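Local coordinates for protein PT26-6P (Thermococcus sp., PDB 2WB7) that is of unknown function but is encoded by an extrachromosomal mobile element of an archaeon and combines immunoglobulin-like domains with a helical domain, at residues I419-L433 with A448-L462. Sequence-based numbering, arbitrary orientation.
Sequences INSLQEKIDEAEQLL and AQGAIDEYKAAINDL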
loop_
_atom_site.group_PDB
_atom_site.type_symbol
_atom_site.label_atom_id
_atom_site.label_comp_id
_atom_site.label_asym_id
_atom_site.label_seq_id
_atom_site.Cartn_x
_atom_site.Cartn_y
_atom_site.Cartn_z
ATOM N N ILE A 419 -29.497 -30.195 -10.871
ATOM C CA ILE A 419 -29.566 -29.481 -12.128
ATOM C C ILE A 419 -30.752 -28.531 -12.179
ATOM O O ILE A 419 -30.663 -27.445 -12.743
ATOM C CB ILE A 419 -29.621 -30.435 -13.305
ATOM C CG1 ILE A 419 -28.242 -31.044 -13.524
ATOM C CG2 ILE A 419 -30.052 -29.691 -14.550
ATOM C CD1 ILE A 419 -28.250 -32.328 -14.310
ATOM N N ASN A 420 -31.862 -28.927 -11.578
ATOM C CA ASN A 420 -33.004 -28.026 -11.477
ATOM C C ASN A 420 -32.662 -26.779 -10.696
ATOM O O ASN A 420 -33.061 -25.675 -11.049
ATOM C CB ASN A 420 -34.194 -28.732 -10.836
ATOM C CG ASN A 420 -34.986 -29.542 -11.842
ATOM O OD1 ASN A 420 -34.858 -29.340 -13.056
ATOM N ND2 ASN A 420 -35.818 -30.465 -11.350
ATOM N N SER A 421 -31.913 -26.961 -9.625
ATOM C CA SER A 421 -31.515 -25.842 -8.804
ATOM C C SER A 421 -30.595 -24.890 -9.561
ATOM O O SER A 421 -30.738 -23.681 -9.453
ATOM C CB SER A 421 -30.844 -26.353 -7.543
ATOM O OG SER A 421 -31.810 -26.864 -6.649
ATOM N N LEU A 422 -29.671 -25.435 -10.344
ATOM C CA LEU A 422 -28.777 -24.603 -11.144
ATOM C C LEU A 422 -29.526 -23.875 -12.257
ATOM O O LEU A 422 -29.263 -22.700 -12.545
ATOM C CB LEU A 422 -27.636 -25.430 -11.725
ATOM C CG LEU A 422 -26.681 -25.951 -10.647
ATOM C CD1 LEU A 422 -25.694 -26.941 -11.214
ATOM C CD2 LEU A 422 -25.968 -24.812 -9.944
ATOM N N GLN A 423 -30.461 -24.575 -12.889
ATOM C CA GLN A 423 -31.318 -23.943 -13.870
ATOM C C GLN A 423 -31.981 -22.727 -13.240
ATOM O O GLN A 423 -32.132 -21.677 -13.875
ATOM C CB GLN A 423 -32.361 -24.931 -14.370
ATOM C CG GLN A 423 -31.985 -25.596 -15.687
ATOM C CD GLN A 423 -32.637 -26.969 -15.878
ATOM O OE1 GLN A 423 -33.388 -27.451 -15.013
ATOM N NE2 GLN A 423 -32.344 -27.606 -17.013
ATOM N N GLU A 424 -32.362 -22.861 -11.977
ATOM C CA GLU A 424 -32.991 -21.751 -11.292
ATOM C C GLU A 424 -32.012 -20.605 -11.089
ATOM O O GLU A 424 -32.333 -19.462 -11.371
ATOM C CB GLU A 424 -33.591 -22.194 -9.961
ATOM C CG GLU A 424 -33.955 -21.041 -9.041
ATOM C CD GLU A 424 -34.998 -20.082 -9.632
ATOM O OE1 GLU A 424 -35.460 -19.188 -8.890
ATOM O OE2 GLU A 424 -35.352 -20.204 -10.834
ATOM N N LYS A 425 -30.814 -20.903 -10.609
ATOM C CA LYS A 425 -29.775 -19.877 -10.473
ATOM C C LYS A 425 -29.481 -19.195 -11.812
ATOM O O LYS A 425 -29.184 -18.008 -11.860
ATOM C CB LYS A 425 -28.497 -20.475 -9.861
ATOM C CG LYS A 425 -28.598 -20.667 -8.345
ATOM C CD LYS A 425 -27.626 -21.697 -7.822
ATOM C CE LYS A 425 -26.254 -21.106 -7.518
ATOM N NZ LYS A 425 -26.195 -20.568 -6.140
ATOM N N ILE A 426 -29.565 -19.957 -12.898
ATOM C CA ILE A 426 -29.410 -19.394 -14.227
ATOM C C ILE A 426 -30.522 -18.401 -14.543
ATOM O O ILE A 426 -30.265 -17.320 -15.074
ATOM C CB ILE A 426 -29.375 -20.488 -15.290
ATOM C CG1 ILE A 426 -28.029 -21.205 -15.238
ATOM C CG2 ILE A 426 -29.564 -19.899 -16.661
ATOM C CD1 ILE A 426 -27.874 -22.301 -16.267
ATOM N N ASP A 427 -31.756 -18.772 -14.222
ATOM C CA ASP A 427 -32.889 -17.875 -14.427
ATOM C C ASP A 427 -32.648 -16.509 -13.806
ATOM O O ASP A 427 -33.109 -15.500 -14.340
ATOM C CB ASP A 427 -34.188 -18.459 -13.860
ATOM C CG ASP A 427 -34.712 -19.630 -14.680
ATOM O OD1 ASP A 427 -34.254 -19.795 -15.842
ATOM O OD2 ASP A 427 -35.572 -20.388 -14.166
ATOM N N GLU A 428 -31.953 -16.466 -12.672
ATOM C CA GLU A 428 -31.761 -15.208 -11.963
ATOM C C GLU A 428 -30.583 -14.450 -12.508
ATOM O O GLU A 428 -30.562 -13.219 -12.485
ATOM C CB GLU A 428 -31.593 -15.451 -10.474
ATOM C CG GLU A 428 -32.874 -15.974 -9.839
ATOM C CD GLU A 428 -32.690 -16.368 -8.386
ATOM O OE1 GLU A 428 -33.265 -17.406 -7.965
ATOM O OE2 GLU A 428 -31.954 -15.644 -7.672
ATOM N N ALA A 429 -29.599 -15.192 -12.999
ATOM C CA ALA A 429 -28.482 -14.589 -13.685
ATOM C C ALA A 429 -29.027 -13.880 -14.917
ATOM O O ALA A 429 -28.529 -12.818 -15.300
ATOM C CB ALA A 429 -27.457 -15.645 -14.076
ATOM N N GLU A 430 -30.061 -14.478 -15.516
ATOM C CA GLU A 430 -30.697 -13.939 -16.719
ATOM C C GLU A 430 -31.394 -12.632 -16.400
ATOM O O GLU A 430 -31.547 -11.783 -17.263
ATOM C CB GLU A 430 -31.717 -14.921 -17.300
ATOM C CG GLU A 430 -31.138 -16.227 -17.841
ATOM C CD GLU A 430 -30.509 -16.092 -19.230
ATOM O OE1 GLU A 430 -30.191 -14.958 -19.653
ATOM O OE2 GLU A 430 -30.312 -17.130 -19.904
ATOM N N GLN A 431 -31.822 -12.470 -15.156
ATOM C CA GLN A 431 -32.492 -11.243 -14.748
ATOM C C GLN A 431 -31.484 -10.127 -14.576
ATOM O O GLN A 431 -31.758 -8.964 -14.876
ATOM C CB GLN A 431 -33.273 -11.463 -13.462
ATOM C CG GLN A 431 -34.631 -12.093 -13.726
ATOM C CD GLN A 431 -35.335 -12.590 -12.463
ATOM O OE1 GLN A 431 -36.473 -13.075 -12.527
ATOM N NE2 GLN A 431 -34.667 -12.468 -11.310
ATOM N N LEU A 432 -30.310 -10.490 -14.093
ATOM C CA LEU A 432 -29.236 -9.537 -13.955
ATOM C C LEU A 432 -28.755 -9.104 -15.321
ATOM O O LEU A 432 -28.491 -7.929 -15.528
ATOM C CB LEU A 432 -28.073 -10.155 -13.199
ATOM C CG LEU A 432 -28.240 -10.288 -11.696
ATOM C CD1 LEU A 432 -26.966 -10.913 -11.152
ATOM C CD2 LEU A 432 -28.531 -8.954 -11.023
ATOM N N LEU A 433 -28.619 -10.059 -16.239
ATOM C CA LEU A 433 -28.203 -9.740 -17.586
ATOM C C LEU A 433 -29.168 -8.723 -18.154
ATOM O O LEU A 433 -28.790 -7.837 -18.908
ATOM C CB LEU A 433 -28.210 -10.980 -18.464
ATOM C CG LEU A 433 -27.642 -10.770 -19.872
ATOM C CD1 LEU A 433 -26.323 -10.038 -19.818
ATOM C CD2 LEU A 433 -27.455 -12.104 -20.582
ATOM N N ALA A 448 -22.756 -10.895 -15.523
ATOM C CA ALA A 448 -23.989 -11.664 -15.542
ATOM C C ALA A 448 -23.938 -12.765 -16.611
ATOM O O ALA A 448 -24.354 -13.896 -16.373
ATOM C CB ALA A 448 -25.203 -10.755 -15.713
ATOM N N GLN A 449 -23.387 -12.461 -17.774
ATOM C CA GLN A 449 -23.238 -13.508 -18.769
ATOM C C GLN A 449 -22.242 -14.564 -18.273
ATOM O O GLN A 449 -22.448 -15.766 -18.480
ATOM C CB GLN A 449 -22.796 -12.938 -20.121
ATOM C CG GLN A 449 -22.809 -13.950 -21.279
ATOM C CD GLN A 449 -24.171 -14.622 -21.460
ATOM O OE1 GLN A 449 -25.203 -13.953 -21.558
ATOM N NE2 GLN A 449 -24.174 -15.953 -21.505
ATOM N N GLY A 450 -21.165 -14.110 -17.626
ATOM C CA GLY A 450 -20.178 -15.017 -17.079
ATOM C C GLY A 450 -20.837 -15.988 -16.120
ATOM O O GLY A 450 -20.567 -17.188 -16.148
ATOM N N ALA A 451 -21.712 -15.473 -15.264
ATOM C CA ALA A 451 -22.419 -16.320 -14.326
ATOM C C ALA A 451 -23.181 -17.373 -15.106
ATOM O O ALA A 451 -23.111 -18.560 -14.805
ATOM C CB ALA A 451 -23.370 -15.500 -13.477
ATOM N N ILE A 452 -23.913 -16.939 -16.124
ATOM C CA ILE A 452 -24.736 -17.861 -16.903
ATOM C C ILE A 452 -23.881 -18.954 -17.524
ATOM O O ILE A 452 -24.251 -20.123 -17.487
ATOM C CB ILE A 452 -25.566 -17.133 -17.973
ATOM C CG1 ILE A 452 -26.534 -16.151 -17.308
ATOM C CG2 ILE A 452 -26.324 -18.134 -18.825
ATOM C CD1 ILE A 452 -27.366 -15.356 -18.284
ATOM N N ASP A 453 -22.721 -18.599 -18.064
ATOM C CA ASP A 453 -21.824 -19.610 -18.620
ATOM C C ASP A 453 -21.220 -20.558 -17.566
ATOM O O ASP A 453 -20.921 -21.729 -17.863
ATOM C CB ASP A 453 -20.692 -18.957 -19.429
ATOM C CG ASP A 453 -21.202 -18.038 -20.537
ATOM O OD1 ASP A 453 -22.317 -18.248 -21.070
ATOM O OD2 ASP A 453 -20.460 -17.099 -20.893
ATOM N N GLU A 454 -21.025 -20.069 -16.346
ATOM C CA GLU A 454 -20.446 -20.927 -15.319
ATOM C C GLU A 454 -21.443 -21.986 -14.860
ATOM O O GLU A 454 -21.114 -23.188 -14.809
ATOM C CB GLU A 454 -19.922 -20.113 -14.143
ATOM C CG GLU A 454 -18.653 -19.359 -14.473
ATOM C CD GLU A 454 -17.540 -20.270 -15.006
ATOM O OE1 GLU A 454 -17.167 -21.280 -14.363
ATOM O OE2 GLU A 454 -17.010 -19.964 -16.093
ATOM N N TYR A 455 -22.658 -21.531 -14.545
ATOM C CA TYR A 455 -23.722 -22.416 -14.108
ATOM C C TYR A 455 -23.975 -23.457 -15.176
ATOM O O TYR A 455 -24.096 -24.634 -14.868
ATOM C CB TYR A 455 -24.994 -21.634 -13.812
ATOM C CG TYR A 455 -24.899 -20.751 -12.579
ATOM C CD1 TYR A 455 -25.482 -19.486 -12.549
ATOM C CD2 TYR A 455 -24.229 -21.182 -11.443
ATOM C CE1 TYR A 455 -25.414 -18.684 -11.424
ATOM C CE2 TYR A 455 -24.152 -20.381 -10.306
ATOM C CZ TYR A 455 -24.744 -19.134 -10.303
ATOM O OH TYR A 455 -24.659 -18.348 -9.170
ATOM N N LYS A 456 -24.046 -23.015 -16.434
ATOM C CA LYS A 456 -24.189 -23.919 -17.591
ATOM C C LYS A 456 -23.101 -24.985 -17.607
ATOM O O LYS A 456 -23.372 -26.154 -17.902
ATOM C CB LYS A 456 -24.133 -23.152 -18.920
ATOM C CG LYS A 456 -25.433 -22.476 -19.411
ATOM C CD LYS A 456 -25.413 -22.505 -20.948
ATOM C CE LYS A 456 -25.831 -21.195 -21.605
ATOM N NZ LYS A 456 -27.140 -21.317 -22.346
ATOM N N ALA A 457 -21.868 -24.597 -17.308
ATOM C CA ALA A 457 -20.788 -25.586 -17.291
ATOM C C ALA A 457 -21.002 -26.603 -16.175
ATOM O O ALA A 457 -20.680 -27.792 -16.319
ATOM C CB ALA A 457 -19.444 -24.912 -17.119
ATOM N N ALA A 458 -21.509 -26.125 -15.044
ATOM C CA ALA A 458 -21.738 -26.985 -13.910
ATOM C C ALA A 458 -22.837 -27.977 -14.232
ATOM O O ALA A 458 -22.705 -29.170 -13.961
ATOM C CB ALA A 458 -22.102 -26.169 -12.704
ATOM N N ILE A 459 -23.928 -27.486 -14.811
ATOM C CA ILE A 459 -24.995 -28.373 -15.233
ATOM C C ILE A 459 -24.458 -29.464 -16.156
ATOM O O ILE A 459 -24.896 -30.595 -16.092
ATOM C CB ILE A 459 -26.148 -27.641 -15.923
ATOM C CG1 ILE A 459 -26.921 -26.794 -14.903
ATOM C CG2 ILE A 459 -27.086 -28.666 -16.573
ATOM C CD1 ILE A 459 -28.190 -26.161 -15.445
ATOM N N ASN A 460 -23.493 -29.127 -16.997
ATOM C CA ASN A 460 -22.955 -30.087 -17.924
ATOM C C ASN A 460 -22.099 -31.104 -17.217
ATOM O O ASN A 460 -22.145 -32.300 -17.528
ATOM C CB ASN A 460 -22.125 -29.384 -18.989
ATOM C CG ASN A 460 -21.725 -30.310 -20.099
ATOM O OD1 ASN A 460 -22.570 -30.804 -20.840
ATOM N ND2 ASN A 460 -20.430 -30.577 -20.210
ATOM N N ASP A 461 -21.292 -30.635 -16.272
ATOM C CA ASP A 461 -20.446 -31.544 -15.501
ATOM C C ASP A 461 -21.290 -32.534 -14.695
ATOM O O ASP A 461 -20.967 -33.719 -14.642
ATOM C CB ASP A 461 -19.473 -30.768 -14.621
ATOM C CG ASP A 461 -18.382 -30.099 -15.426
ATOM O OD1 ASP A 461 -18.139 -30.509 -16.572
ATOM O OD2 ASP A 461 -17.748 -29.158 -14.931
ATOM N N LEU A 462 -22.387 -32.065 -14.104
ATOM C CA LEU A 462 -23.311 -32.977 -13.426
ATOM C C LEU A 462 -23.849 -34.065 -14.368
ATOM O O LEU A 462 -23.945 -35.240 -13.976
ATOM C CB LEU A 462 -24.456 -32.223 -12.728
ATOM C CG LEU A 462 -24.015 -31.478 -11.451
ATOM C CD1 LEU A 462 -25.133 -30.638 -10.862
ATOM C CD2 LEU A 462 -23.430 -32.399 -10.366
#
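Ala448 presses its methyl against the backbone of Leu433, CB lying 3.5 Å from Leu433 N. One residue on, Gln449 folds at chi2 and brings its amide to the side of Leu433; its NE2 donates to Asp453 OD1 of the same helix at 3.0 Å, meeting the carboxylate from above its plane. Ala451 touches the methyl of Ala429. Ile452 is a knob among Ile426, Ala429, Glu430 and Leu433: CG1 sits 3.4 Å from Ala429 CB, while CD1 abuts the carboxylate end of Glu430, whose chain, bent at chi2, crosses it at about a right angle. Tyr455 lays one ring face beneath Lys425, whose CB stands 4.0 Å from the ring centroid, 16° off the normal, in a CH-pi contact. A bend at chi3 (86°) brings Lys425 CE over to CE2 and OH of Tyr455. Asp489 on helix 471-499 receives both the Tyr455 hydroxyl and the Lys425 ammonium; Lys425 NZ also forms a salt bridge with Glu485 and donates to the carbonyl oxygens of Thr387 and Tyr388. Ile426 slides past Tyr455, its CG1 3.4 Å from Tyr455 CB, in a hole completed by Ile452, Lys456 and Ile459. Ala458 CB touches Leu422 CD1, Leu422 sitting as a knob among Tyr455, Ala458, Ile459 and Leu462, and Ile459 answers as a knob, CG1 3.5 Å from Leu422 CB. Finally Leu462 meets Leu422, CD1 to CD1 at 3.8 Å, and Ile419. Axes 8.5 Å apart at 163°, with reciprocal knobs-into-holes packing, make this an antiparallel helical hairpin within the C-terminal helical domain.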